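Local coordinates for TRAP dicarboxylate transporter, DctP subunit (Anaerococcus prevoti, PDB 4N91), which binds D-glucuronate as the periplasmic solute-binding component of a TRAP transport system, probably delivering it to the membrane permease, at residues 171-176 with 209-214. Numbering follows the deposited sequence.
Sequences GLKIRV and IIDGAE. With BDP (beta-D-glucopyranuronic acid), chain C.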
# COMPACT_ATOMS: atom_id res chain seq x y z
N GLY A 171 -24.92 5.42 -4.36
CA GLY A 171 -25.51 5.99 -3.15
C GLY A 171 -24.79 5.59 -1.86
O GLY A 171 -25.26 5.92 -0.76
N LEU A 172 -23.69 4.86 -1.98
CA LEU A 172 -22.87 4.55 -0.80
C LEU A 172 -21.70 5.53 -0.71
O LEU A 172 -21.25 6.10 -1.72
CB LEU A 172 -22.29 3.14 -0.87
CG LEU A 172 -23.28 1.97 -0.96
CD1 LEU A 172 -22.53 0.65 -0.85
CD2 LEU A 172 -24.35 2.08 0.09
N LYS A 173 -21.21 5.71 0.50
CA LYS A 173 -20.00 6.47 0.76
C LYS A 173 -18.94 5.46 1.15
O LYS A 173 -19.09 4.75 2.16
CB LYS A 173 -20.21 7.42 1.94
CG LYS A 173 -21.25 8.51 1.68
CD LYS A 173 -21.32 9.47 2.85
CE LYS A 173 -22.50 10.42 2.73
NZ LYS A 173 -22.40 11.50 3.77
N ILE A 174 -17.89 5.36 0.34
CA ILE A 174 -16.87 4.34 0.53
C ILE A 174 -15.57 5.03 0.88
O ILE A 174 -15.15 5.93 0.16
CB ILE A 174 -16.66 3.51 -0.75
CG1 ILE A 174 -17.97 2.82 -1.14
CG2 ILE A 174 -15.51 2.55 -0.59
CD1 ILE A 174 -18.47 1.79 -0.12
N ARG A 175 -14.93 4.61 1.97
CA ARG A 175 -13.64 5.20 2.34
C ARG A 175 -12.57 4.76 1.35
O ARG A 175 -12.53 3.59 0.92
CB ARG A 175 -13.23 4.80 3.76
CG ARG A 175 -11.89 5.36 4.19
CD ARG A 175 -10.72 4.42 3.89
NE ARG A 175 -9.44 5.00 4.24
CZ ARG A 175 -8.29 4.34 4.15
NH1 ARG A 175 -8.29 3.08 3.72
NH2 ARG A 175 -7.15 4.93 4.50
N VAL A 176 -11.72 5.72 0.99
CA VAL A 176 -10.52 5.45 0.23
C VAL A 176 -9.36 6.17 0.92
O VAL A 176 -9.55 6.94 1.86
CB VAL A 176 -10.63 5.90 -1.23
CG1 VAL A 176 -11.73 5.09 -1.92
CG2 VAL A 176 -10.93 7.38 -1.30
N ILE A 209 -20.74 6.87 9.34
CA ILE A 209 -20.26 7.97 8.51
C ILE A 209 -19.89 7.50 7.11
O ILE A 209 -20.03 8.23 6.13
CB ILE A 209 -19.06 8.63 9.23
CG1 ILE A 209 -19.60 9.59 10.28
CG2 ILE A 209 -18.15 9.32 8.28
CD1 ILE A 209 -18.52 10.06 11.23
N ILE A 210 -19.43 6.25 7.02
CA ILE A 210 -19.20 5.59 5.74
C ILE A 210 -19.95 4.26 5.73
O ILE A 210 -20.23 3.70 6.79
CB ILE A 210 -17.70 5.33 5.48
CG1 ILE A 210 -17.04 4.70 6.70
CG2 ILE A 210 -17.03 6.62 5.08
CD1 ILE A 210 -15.60 4.31 6.50
N ASP A 211 -20.23 3.77 4.53
CA ASP A 211 -20.96 2.54 4.30
C ASP A 211 -20.07 1.33 4.06
O ASP A 211 -20.55 0.19 4.04
CB ASP A 211 -21.88 2.74 3.10
CG ASP A 211 -22.89 3.85 3.34
OD1 ASP A 211 -23.69 3.72 4.31
OD2 ASP A 211 -22.87 4.84 2.59
N GLY A 212 -18.78 1.57 3.88
CA GLY A 212 -17.86 0.53 3.50
C GLY A 212 -16.51 1.12 3.18
O GLY A 212 -16.27 2.32 3.34
N ALA A 213 -15.61 0.26 2.73
CA ALA A 213 -14.25 0.66 2.44
C ALA A 213 -13.70 -0.36 1.44
O ALA A 213 -14.45 -1.18 0.88
CB ALA A 213 -13.41 0.73 3.72
N GLU A 214 -12.40 -0.31 1.19
CA GLU A 214 -11.80 -1.30 0.30
C GLU A 214 -10.37 -1.53 0.68
O GLU A 214 -9.64 -0.60 0.96
CB GLU A 214 -11.91 -0.87 -1.17
CG GLU A 214 -11.57 0.59 -1.48
CD GLU A 214 -10.09 0.90 -1.59
OE1 GLU A 214 -9.63 1.85 -0.91
OE2 GLU A 214 -9.37 0.23 -2.39
C1 BDP C . -3.19 -1.15 3.80
C2 BDP C . -1.85 -0.65 3.48
C3 BDP C . -1.54 0.58 4.29
C4 BDP C . -2.50 1.62 4.04
C5 BDP C . -3.86 1.10 4.31
C6 BDP C . -4.96 2.12 3.91
O2 BDP C . -0.99 -1.69 4.08
O3 BDP C . -0.19 1.05 3.98
O4 BDP C . -2.28 2.74 4.72
O5 BDP C . -4.12 -0.11 3.51
O6A BDP C . -4.86 3.24 4.45
O1 BDP C . -3.51 -2.14 2.80
O6B BDP C . -5.97 1.71 3.29
O HOH W 1 -24.67 6.64 1.99
O HOH W 2 -22.40 9.75 6.18
O HOH W 3 -10.56 1.86 1.87
O HOH W 4 -9.71 0.19 4.31
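Strand 173-176 of this TRAP solute-binding protein, which carries the glucuronate-pocket residue Arg175, lies beside strand 212-215 and the residue just before it, with Asp211 and Gly212 gripping its backbone. Asp211 N bonds to Lys173 O at 2.8 Å, while Asp211 OD2 takes the N-H of Lys173 on its anti lone pair, nearly straight at 166°. With CG anti to its own carbonyl carbon, the Asp211 carboxylate reaches back to that amide, and Asp211 CB lies 3.9 Å from Leu172 CD2. A water donates to both OD2 and Gly171 O, so OD2 receives two hydrogens. An alanine in place of Asp211 would probably leave the Lys173 amide without its acceptor and the bridging water without one of its two holds. Further along, Arg175 N bonds to Gly212 O at 3.0 Å. The two strands run in roughly the same direction, 36° apart, and belong to different sheets of the periplasmic-binding-protein fold: 173-176 pairs with 192-195, whereas 212-215 pairs with 154-158. Ile210 CD1 packs against Arg175 CB at 3.7 Å, at the root of the arginine. With CG anti to the backbone N, the Arg175 chain bends at chi2 (-92°) and presents its guanidinium edge to the sugar carboxylate: NH1 donates to O6B of the glucuronate at 2.7 Å and NH2 to O6A at 2.8 Å, a two-pronged grip; NH2 also donates to Met196 O, and Arg154 bonds to the same sugar. One water accepts from Glu214 N and Arg175 NH1 and lies 2.8 Å from Arg175 O, tying the arginine to the neighbouring strand. Glu214 OE2 salt-bridges Arg154 and bonds to His237, a second-shell link that probably helps position Arg154.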